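Local coordinates for protein bifunctional endomannanase/endoglucanase (PDB 3W0K) that probably hydrolyses beta-1,4-linked mannans and glucans as a bifunctional endomannanase and endoglucanase of glycoside hydrolase family 5, at residues 100-112 with 144-158. Numbering follows the deposited sequence.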
ATOM      1  N   ASN A 100      17.316  -8.729  10.076  1.00  8.55           N
ATOM      2  CA  ASN A 100      16.006  -8.406  10.626  1.00  8.33           C
ATOM      3  C   ASN A 100      15.997  -6.909  10.917  1.00  7.79           C
ATOM      4  O   ASN A 100      16.603  -6.443  11.884  1.00  8.78           O
ATOM      5  CB  ASN A 100      15.734  -9.178  11.919  1.00  8.34           C
ATOM      6  CG  ASN A 100      14.443  -8.740  12.593  1.00  9.51           C
ATOM      7  OD1 ASN A 100      13.622  -8.041  11.994  1.00  9.16           O
ATOM      8  ND2 ASN A 100      14.270  -9.124  13.851  1.00 10.12           N
ATOM      9  N   LEU A 101      15.277  -6.169  10.083  1.00  8.25           N
ATOM     10  CA  LEU A 101      15.171  -4.721  10.199  1.00  7.93           C
ATOM     11  C   LEU A 101      14.740  -4.217  11.573  1.00  8.38           C
ATOM     12  O   LEU A 101      15.186  -3.166  12.022  1.00  9.35           O
ATOM     13  CB  LEU A 101      14.176  -4.203   9.156  1.00  8.71           C
ATOM     14  CG  LEU A 101      13.885  -2.700   9.140  1.00  9.79           C
ATOM     15  CD1 LEU A 101      15.177  -1.936   8.862  1.00  8.61           C
ATOM     16  CD2 LEU A 101      12.846  -2.374   8.076  1.00 10.06           C
ATOM     17  N   TRP A 102      13.901  -4.986  12.254  1.00  9.04           N
ATOM     18  CA  TRP A 102      13.386  -4.549  13.540  1.00  9.77           C
ATOM     19  C   TRP A 102      14.360  -4.560  14.699  1.00 10.31           C
ATOM     20  O   TRP A 102      14.143  -3.858  15.679  1.00 11.40           O
ATOM     21  CB  TRP A 102      12.102  -5.316  13.871  1.00 10.41           C
ATOM     22  CG  TRP A 102      11.186  -5.307  12.692  1.00  9.73           C
ATOM     23  CD1 TRP A 102      10.839  -6.375  11.918  1.00  9.84           C
ATOM     24  CD2 TRP A 102      10.631  -4.150  12.053  1.00  9.72           C
ATOM     25  NE1 TRP A 102      10.122  -5.955  10.825  1.00 11.24           N
ATOM     26  CE2 TRP A 102       9.977  -4.595  10.882  1.00 10.73           C
ATOM     27  CE3 TRP A 102      10.631  -2.782  12.351  1.00  9.78           C
ATOM     28  CZ2 TRP A 102       9.330  -3.717  10.005  1.00 11.35           C
ATOM     29  CZ3 TRP A 102       9.987  -1.908  11.477  1.00 11.44           C
ATOM     30  CH2 TRP A 102       9.347  -2.380  10.320  1.00 11.69           C
ATOM     31  N   LEU A 103      15.471  -5.281  14.552  1.00  9.38           N
ATOM     32  CA  LEU A 103      16.460  -5.369  15.623  1.00  9.11           C
ATOM     33  C   LEU A 103      17.910  -5.148  15.217  1.00  9.85           C
ATOM     34  O   LEU A 103      18.723  -4.738  16.044  1.00 12.05           O
ATOM     35  CB  LEU A 103      16.374  -6.736  16.304  1.00 10.03           C
ATOM     36  CG  LEU A 103      15.078  -7.111  17.017  1.00  9.78           C
ATOM     37  CD1 LEU A 103      15.211  -8.524  17.546  1.00 11.82           C
ATOM     38  CD2 LEU A 103      14.794  -6.132  18.151  1.00 12.57           C
ATOM     39  N   ASP A 104      18.244  -5.451  13.967  1.00  9.97           N
ATOM     40  CA  ASP A 104      19.627  -5.333  13.504  1.00  9.00           C
ATOM     41  C   ASP A 104      20.071  -3.945  13.080  1.00  9.52           C
ATOM     42  O   ASP A 104      19.544  -3.377  12.119  1.00  9.25           O
ATOM     43  CB  ASP A 104      19.893  -6.320  12.363  1.00  9.38           C
ATOM     44  CG  ASP A 104      19.634  -7.760  12.761  1.00 10.04           C
ATOM     45  OD1 ASP A 104      19.632  -8.066  13.973  1.00 11.50           O
ATOM     46  OD2 ASP A 104      19.442  -8.591  11.855  1.00  9.65           O
ATOM     47  N   LYS A 105      21.104  -3.444  13.753  1.00 10.27           N
ATOM     48  CA  LYS A 105      21.653  -2.125  13.458  1.00 10.87           C
ATOM     49  C   LYS A 105      22.119  -2.021  12.007  1.00 10.68           C
ATOM     50  O   LYS A 105      21.887  -1.004  11.357  1.00 12.37           O
ATOM     51  CB  LYS A 105      22.822  -1.815  14.399  1.00 12.85           C
ATOM     52  CG  LYS A 105      23.479  -0.456  14.163  1.00 16.78           C
ATOM     53  CD  LYS A 105      24.695  -0.279  15.064  1.00 22.15           C
ATOM     54  CE  LYS A 105      25.379   1.064  14.841  1.00 23.59           C
ATOM     55  NZ  LYS A 105      26.011   1.180  13.496  1.00 27.23           N
ATOM     56  N   ARG A 106      22.757  -3.073  11.495  1.00 10.04           N
ATOM     57  CA  ARG A 106      23.244  -3.058  10.117  1.00 10.89           C
ATOM     58  C   ARG A 106      22.115  -2.894   9.096  1.00 11.70           C
ATOM     59  O   ARG A 106      22.275  -2.192   8.093  1.00 11.20           O
ATOM     60  CB  ARG A 106      24.098  -4.300   9.818  1.00 13.11           C
ATOM     61  CG  ARG A 106      23.360  -5.625   9.928  1.00 14.19           C
ATOM     62  CD  ARG A 106      24.321  -6.806   9.859  1.00 17.27           C
ATOM     63  NE  ARG A 106      23.611  -8.084   9.848  1.00 18.18           N
ATOM     64  CZ  ARG A 106      23.207  -8.746  10.933  1.00 16.79           C
ATOM     65  NH1 ARG A 106      23.444  -8.264  12.150  1.00 15.61           N
ATOM     66  NH2 ARG A 106      22.539  -9.889  10.795  1.00 11.48           N
ATOM     67  N   ALA A 107      20.964  -3.508   9.369  1.00 10.27           N
ATOM     68  CA  ALA A 107      19.819  -3.404   8.464  1.00  8.73           C
ATOM     69  C   ALA A 107      19.167  -2.037   8.614  1.00  9.48           C
ATOM     70  O   ALA A 107      18.729  -1.438   7.629  1.00  9.52           O
ATOM     71  CB  ALA A 107      18.812  -4.511   8.750  1.00 10.46           C
ATOM     72  N   GLN A 108      19.108  -1.551   9.850  1.00  7.61           N
ATOM     73  CA  GLN A 108      18.524  -0.248  10.126  1.00  8.19           C
ATOM     74  C   GLN A 108      19.363   0.836   9.471  1.00  8.56           C
ATOM     75  O   GLN A 108      18.817   1.776   8.898  1.00  8.88           O
ATOM     76  CB  GLN A 108      18.399  -0.031  11.632  1.00  7.79           C
ATOM     77  CG  GLN A 108      17.352  -0.950  12.245  1.00  8.89           C
ATOM     78  CD  GLN A 108      17.397  -1.005  13.755  1.00  9.51           C
ATOM     79  OE1 GLN A 108      18.235  -0.363  14.396  1.00 11.87           O
ATOM     80  NE2 GLN A 108      16.507  -1.803  14.336  1.00 10.55           N
ATOM     81  N   ASP A 109      20.686   0.683   9.521  1.00  9.55           N
ATOM     82  CA  ASP A 109      21.576   1.658   8.892  1.00 10.50           C
ATOM     83  C   ASP A 109      21.375   1.643   7.377  1.00 10.52           C
ATOM     84  O   ASP A 109      21.369   2.696   6.737  1.00 10.69           O
ATOM     85  CB  ASP A 109      23.044   1.360   9.225  1.00  9.38           C
ATOM     86  CG  ASP A 109      23.408   1.706  10.661  1.00 12.40           C
ATOM     87  OD1 ASP A 109      22.611   2.369  11.360  1.00 12.93           O
ATOM     88  OD2 ASP A 109      24.515   1.314  11.093  1.00 12.11           O
ATOM     89  N   GLY A 110      21.211   0.447   6.812  1.00  9.26           N
ATOM     90  CA  GLY A 110      20.998   0.312   5.380  1.00  9.96           C
ATOM     91  C   GLY A 110      19.671   0.919   4.960  1.00 10.03           C
ATOM     92  O   GLY A 110      19.578   1.572   3.923  1.00 10.78           O
ATOM     93  N   PHE A 111      18.652   0.706   5.790  1.00  9.59           N
ATOM     94  CA  PHE A 111      17.300   1.214   5.564  1.00  9.51           C
ATOM     95  C   PHE A 111      17.298   2.741   5.569  1.00  8.85           C
ATOM     96  O   PHE A 111      16.762   3.371   4.657  1.00  9.60           O
ATOM     97  CB  PHE A 111      16.383   0.679   6.671  1.00  8.69           C
ATOM     98  CG  PHE A 111      14.962   1.166   6.595  1.00  7.57           C
ATOM     99  CD1 PHE A 111      14.102   0.692   5.611  1.00  9.06           C
ATOM    100  CD2 PHE A 111      14.464   2.051   7.549  1.00  7.75           C
ATOM    101  CE1 PHE A 111      12.768   1.087   5.581  1.00  8.29           C
ATOM    102  CE2 PHE A 111      13.126   2.453   7.527  1.00  9.08           C
ATOM    103  CZ  PHE A 111      12.277   1.969   6.542  1.00  8.80           C
ATOM    104  N   VAL A 112      17.888   3.327   6.609  1.00  8.95           N
ATOM    105  CA  VAL A 112      17.964   4.779   6.726  1.00  9.71           C
ATOM    106  C   VAL A 112      18.753   5.364   5.551  1.00 10.64           C
ATOM    107  O   VAL A 112      18.356   6.380   4.978  1.00 11.94           O
ATOM    108  CB  VAL A 112      18.591   5.196   8.085  1.00  8.07           C
ATOM    109  CG1 VAL A 112      18.838   6.708   8.130  1.00 10.30           C
ATOM    110  CG2 VAL A 112      17.666   4.787   9.221  1.00  9.78           C
ATOM    111  N   TYR A 144       9.159 -11.293  14.867  1.00 12.02           N
ATOM    112  CA  TYR A 144      10.489 -10.832  14.471  1.00 11.59           C
ATOM    113  C   TYR A 144      11.046  -9.805  15.458  1.00 12.47           C
ATOM    114  O   TYR A 144      11.784  -8.892  15.075  1.00 13.75           O
ATOM    115  CB  TYR A 144      10.454 -10.239  13.055  1.00 11.92           C
ATOM    116  CG  TYR A 144       9.772 -11.118  12.031  1.00 12.54           C
ATOM    117  CD1 TYR A 144      10.269 -12.387  11.725  1.00 12.18           C
ATOM    118  CD2 TYR A 144       8.622 -10.688  11.376  1.00 11.73           C
ATOM    119  CE1 TYR A 144       9.632 -13.198  10.791  1.00 13.60           C
ATOM    120  CE2 TYR A 144       7.979 -11.489  10.443  1.00 13.48           C
ATOM    121  CZ  TYR A 144       8.489 -12.745  10.154  1.00 14.41           C
ATOM    122  OH  TYR A 144       7.849 -13.542   9.236  1.00 17.80           O
ATOM    123  N   GLY A 145      10.660  -9.941  16.725  1.00 11.89           N
ATOM    124  CA  GLY A 145      11.137  -9.034  17.756  1.00 11.80           C
ATOM    125  C   GLY A 145      10.565  -7.627  17.751  1.00 12.00           C
ATOM    126  O   GLY A 145      11.018  -6.784  18.519  1.00 13.05           O
ATOM    127  N   LEU A 146       9.563  -7.365  16.915  1.00 11.18           N
ATOM    128  CA  LEU A 146       8.976  -6.028  16.864  1.00 10.12           C
ATOM    129  C   LEU A 146       8.155  -5.698  18.102  1.00 10.08           C
ATOM    130  O   LEU A 146       7.421  -6.540  18.624  1.00 10.05           O
ATOM    131  CB  LEU A 146       8.096  -5.856  15.613  1.00  9.65           C
ATOM    132  CG  LEU A 146       7.468  -4.467  15.378  1.00  8.89           C
ATOM    133  CD1 LEU A 146       7.276  -4.200  13.893  1.00 10.21           C
ATOM    134  CD2 LEU A 146       6.131  -4.322  16.108  1.00 10.83           C
ATOM    135  N   THR A 147       8.326  -4.472  18.584  1.00  9.69           N
ATOM    136  CA  THR A 147       7.568  -3.950  19.718  1.00  9.96           C
ATOM    137  C   THR A 147       7.151  -2.556  19.268  1.00 10.75           C
ATOM    138  O   THR A 147       7.735  -2.004  18.331  1.00 11.52           O
ATOM    139  CB  THR A 147       8.422  -3.810  21.007  1.00 10.04           C
ATOM    140  OG1 THR A 147       9.476  -2.861  20.797  1.00 11.89           O
ATOM    141  CG2 THR A 147       9.016  -5.148  21.417  1.00 11.56           C
ATOM    142  N   ARG A 148       6.125  -1.991  19.890  1.00 10.62           N
ATOM    143  CA  ARG A 148       5.710  -0.644  19.511  1.00 11.11           C
ATOM    144  C   ARG A 148       6.867   0.326  19.729  1.00 11.77           C
ATOM    145  O   ARG A 148       7.069   1.252  18.944  1.00 12.15           O
ATOM    146  CB  ARG A 148       4.494  -0.190  20.319  1.00 10.99           C
ATOM    147  CG  ARG A 148       3.181  -0.823  19.898  1.00 12.27           C
ATOM    148  CD  ARG A 148       2.030  -0.154  20.621  1.00 13.59           C
ATOM    149  NE  ARG A 148       0.744  -0.796  20.367  1.00 13.69           N
ATOM    150  CZ  ARG A 148      -0.070  -0.495  19.358  1.00 13.14           C
ATOM    151  NH1 ARG A 148       0.259   0.443  18.477  1.00 13.69           N
ATOM    152  NH2 ARG A 148      -1.243  -1.107  19.260  1.00 15.10           N
ATOM    153  N   GLU A 149       7.655   0.074  20.773  1.00 12.90           N
ATOM    154  CA  GLU A 149       8.794   0.918  21.108  1.00 14.15           C
ATOM    155  C   GLU A 149       9.919   0.886  20.073  1.00 12.36           C
ATOM    156  O   GLU A 149      10.377   1.943  19.633  1.00 12.16           O
ATOM    157  CB  GLU A 149       9.343   0.545  22.488  1.00 17.64           C
ATOM    158  CG  GLU A 149      10.455   1.461  22.986  1.00 24.66           C
ATOM    159  CD  GLU A 149      10.920   1.114  24.390  1.00 29.85           C
ATOM    160  OE1 GLU A 149      10.062   0.835  25.256  1.00 34.03           O
ATOM    161  OE2 GLU A 149      12.147   1.127  24.630  1.00 33.95           O
ATOM    162  N   ASN A 150      10.375  -0.303  19.676  1.00 11.51           N
ATOM    163  CA  ASN A 150      11.458  -0.339  18.699  1.00 10.57           C
ATOM    164  C   ASN A 150      11.028   0.060  17.289  1.00 10.61           C
ATOM    165  O   ASN A 150      11.815   0.642  16.541  1.00 11.29           O
ATOM    166  CB  ASN A 150      12.300  -1.637  18.748  1.00 10.01           C
ATOM    167  CG  ASN A 150      11.513  -2.902  18.433  1.00 11.90           C
ATOM    168  OD1 ASN A 150      10.586  -2.906  17.626  1.00 10.12           O
ATOM    169  ND2 ASN A 150      11.941  -4.010  19.033  1.00 12.88           N
ATOM    170  N   HIS A 151       9.763  -0.183  16.956  1.00  9.20           N
ATOM    171  CA  HIS A 151       9.242   0.215  15.653  1.00  9.28           C
ATOM    172  C   HIS A 151       9.196   1.743  15.633  1.00  8.95           C
ATOM    173  O   HIS A 151       9.669   2.372  14.686  1.00  8.88           O
ATOM    174  CB  HIS A 151       7.834  -0.350  15.427  1.00  8.81           C
ATOM    175  CG  HIS A 151       7.116   0.261  14.262  1.00  9.30           C
ATOM    176  ND1 HIS A 151       6.168   1.251  14.411  1.00  9.85           N
ATOM    177  CD2 HIS A 151       7.215   0.033  12.930  1.00 10.42           C
ATOM    178  CE1 HIS A 151       5.713   1.606  13.221  1.00 10.71           C
ATOM    179  NE2 HIS A 151       6.332   0.882  12.305  1.00 10.98           N
ATOM    180  N   ALA A 152       8.644   2.338  16.691  1.00  9.49           N
ATOM    181  CA  ALA A 152       8.554   3.793  16.778  1.00  9.07           C
ATOM    182  C   ALA A 152       9.937   4.441  16.719  1.00  9.86           C
ATOM    183  O   ALA A 152      10.133   5.429  16.014  1.00 10.08           O
ATOM    184  CB  ALA A 152       7.825   4.207  18.060  1.00  8.59           C
ATOM    185  N   SER A 153      10.898   3.865  17.435  1.00 10.16           N
ATOM    186  CA  SER A 153      12.257   4.400  17.441  1.00 10.57           C
ATOM    187  C   SER A 153      12.867   4.399  16.042  1.00 10.55           C
ATOM    188  O   SER A 153      13.493   5.380  15.637  1.00 10.35           O
ATOM    189  CB  SER A 153      13.146   3.618  18.412  1.00 14.39           C
ATOM    190  OG  SER A 153      12.759   3.861  19.755  1.00 17.45           O
ATOM    191  N   LEU A 154      12.652   3.319  15.292  1.00  8.89           N
ATOM    192  CA  LEU A 154      13.181   3.226  13.935  1.00  8.64           C
ATOM    193  C   LEU A 154      12.490   4.221  13.006  1.00  9.72           C
ATOM    194  O   LEU A 154      13.140   4.864  12.188  1.00  9.67           O
ATOM    195  CB  LEU A 154      13.042   1.805  13.378  1.00  9.77           C
ATOM    196  CG  LEU A 154      13.596   1.606  11.959  1.00  8.51           C
ATOM    197  CD1 LEU A 154      15.079   1.970  11.895  1.00 10.22           C
ATOM    198  CD2 LEU A 154      13.370   0.163  11.522  1.00  9.59           C
ATOM    199  N   ILE A 155      11.168   4.328  13.123  1.00  9.07           N
ATOM    200  CA  ILE A 155      10.410   5.263  12.297  1.00  8.89           C
ATOM    201  C   ILE A 155      10.870   6.696  12.572  1.00 10.21           C
ATOM    202  O   ILE A 155      11.120   7.460  11.644  1.00  9.34           O
ATOM    203  CB  ILE A 155       8.890   5.131  12.554  1.00  9.27           C
ATOM    204  CG1 ILE A 155       8.397   3.754  12.093  1.00  9.98           C
ATOM    205  CG2 ILE A 155       8.121   6.244  11.847  1.00  9.84           C
ATOM    206  CD1 ILE A 155       8.556   3.492  10.598  1.00 11.44           C
ATOM    207  N   ILE A 156      11.027   7.036  13.849  1.00 10.35           N
ATOM    208  CA  ILE A 156      11.469   8.374  14.237  1.00 10.79           C
ATOM    209  C   ILE A 156      12.871   8.667  13.701  1.00 10.99           C
ATOM    210  O   ILE A 156      13.125   9.754  13.174  1.00 11.25           O
ATOM    211  CB  ILE A 156      11.401   8.552  15.772  1.00  9.88           C
ATOM    212  CG1 ILE A 156       9.934   8.582  16.219  1.00 13.20           C
ATOM    213  CG2 ILE A 156      12.100   9.842  16.198  1.00 12.17           C
ATOM    214  CD1 ILE A 156       9.743   8.472  17.719  1.00 14.18           C
ATOM    215  N   ARG A 157      13.763   7.680  13.777  1.00  9.76           N
ATOM    216  CA  ARG A 157      15.120   7.854  13.271  1.00  9.29           C
ATOM    217  C   ARG A 157      15.093   8.119  11.763  1.00  9.71           C
ATOM    218  O   ARG A 157      15.776   9.013  11.269  1.00  9.90           O
ATOM    219  CB  ARG A 157      15.973   6.610  13.547  1.00 10.29           C
ATOM    220  CG  ARG A 157      17.377   6.737  12.980  1.00 12.42           C
ATOM    221  CD  ARG A 157      18.185   5.455  13.048  1.00 11.16           C
ATOM    222  NE  ARG A 157      19.443   5.635  12.328  1.00 11.99           N
ATOM    223  CZ  ARG A 157      20.253   4.653  11.947  1.00 12.27           C
ATOM    224  NH1 ARG A 157      19.956   3.385  12.217  1.00 12.45           N
ATOM    225  NH2 ARG A 157      21.346   4.942  11.250  1.00 12.78           N
ATOM    226  N   THR A 158      14.290   7.340  11.045  1.00  9.55           N
ATOM    227  CA  THR A 158      14.180   7.467   9.595  1.00  9.19           C
ATOM    228  C   THR A 158      13.553   8.795   9.178  1.00  9.97           C
ATOM    229  O   THR A 158      14.047   9.456   8.262  1.00 10.84           O
ATOM    230  CB  THR A 158      13.386   6.284   9.007  1.00  9.42           C
ATOM    231  OG1 THR A 158      13.971   5.055   9.460  1.00 10.24           O
ATOM    232  CG2 THR A 158      13.434   6.309   7.485  1.00 10.90           C
TER
HETATM  233  O   HOH W   1      18.506   2.314  14.419  1.00 12.94           O
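L146 lays CD1 over one face of the W102 indole, 4.0 Å from the centroid of the six-membered ring, a CH-pi contact; L101 CD2 backs the opposite face nearer the rim. Y144 CB sits at the indole edge beside W102 CD1. At the far end, W102 CZ3 comes 3.7 Å from CD2 at the edge of the H151 ring, the two planes inclined at 44°. L154, whose side chain crosses that of W102 at about a right angle, splits its methyls: CD2 packs on L101 and W102, CD1 on CG of Q108. These side chains join the first turns of helices 105-121 and 148-165, and the loops leading into them, which follow strands 78-83 and 130-133 of the (beta/alpha)8 barrel; segments 105-112 and 148-158 run at 35° to each other. In the loops before the helices, N100 ND2 donates to Y144 O (2.8 Å), which lies close to the amide plane, while N100 OD1 closes an Asx turn onto W102 N. N150 ND2 ties back to G145 O; T147 and N150 form a capping box, N150 N donating to T147 OG1 and T147 N to N150 OD1. On the outer side, R157 stretches out, CG anti to the backbone N (chi1 178°), and delivers NH1 and NH2 end-on to OD1 of D109, with NH2 at 2.9 Å; D109 OD2 receives K105 NZ on its syn lone pair, extending the R157-D109 salt bridge into a three-residue network. V112 CG2 lies over one guanidinium face, toward its rim, and a water bridges R157 NH1 to Q108 OE1.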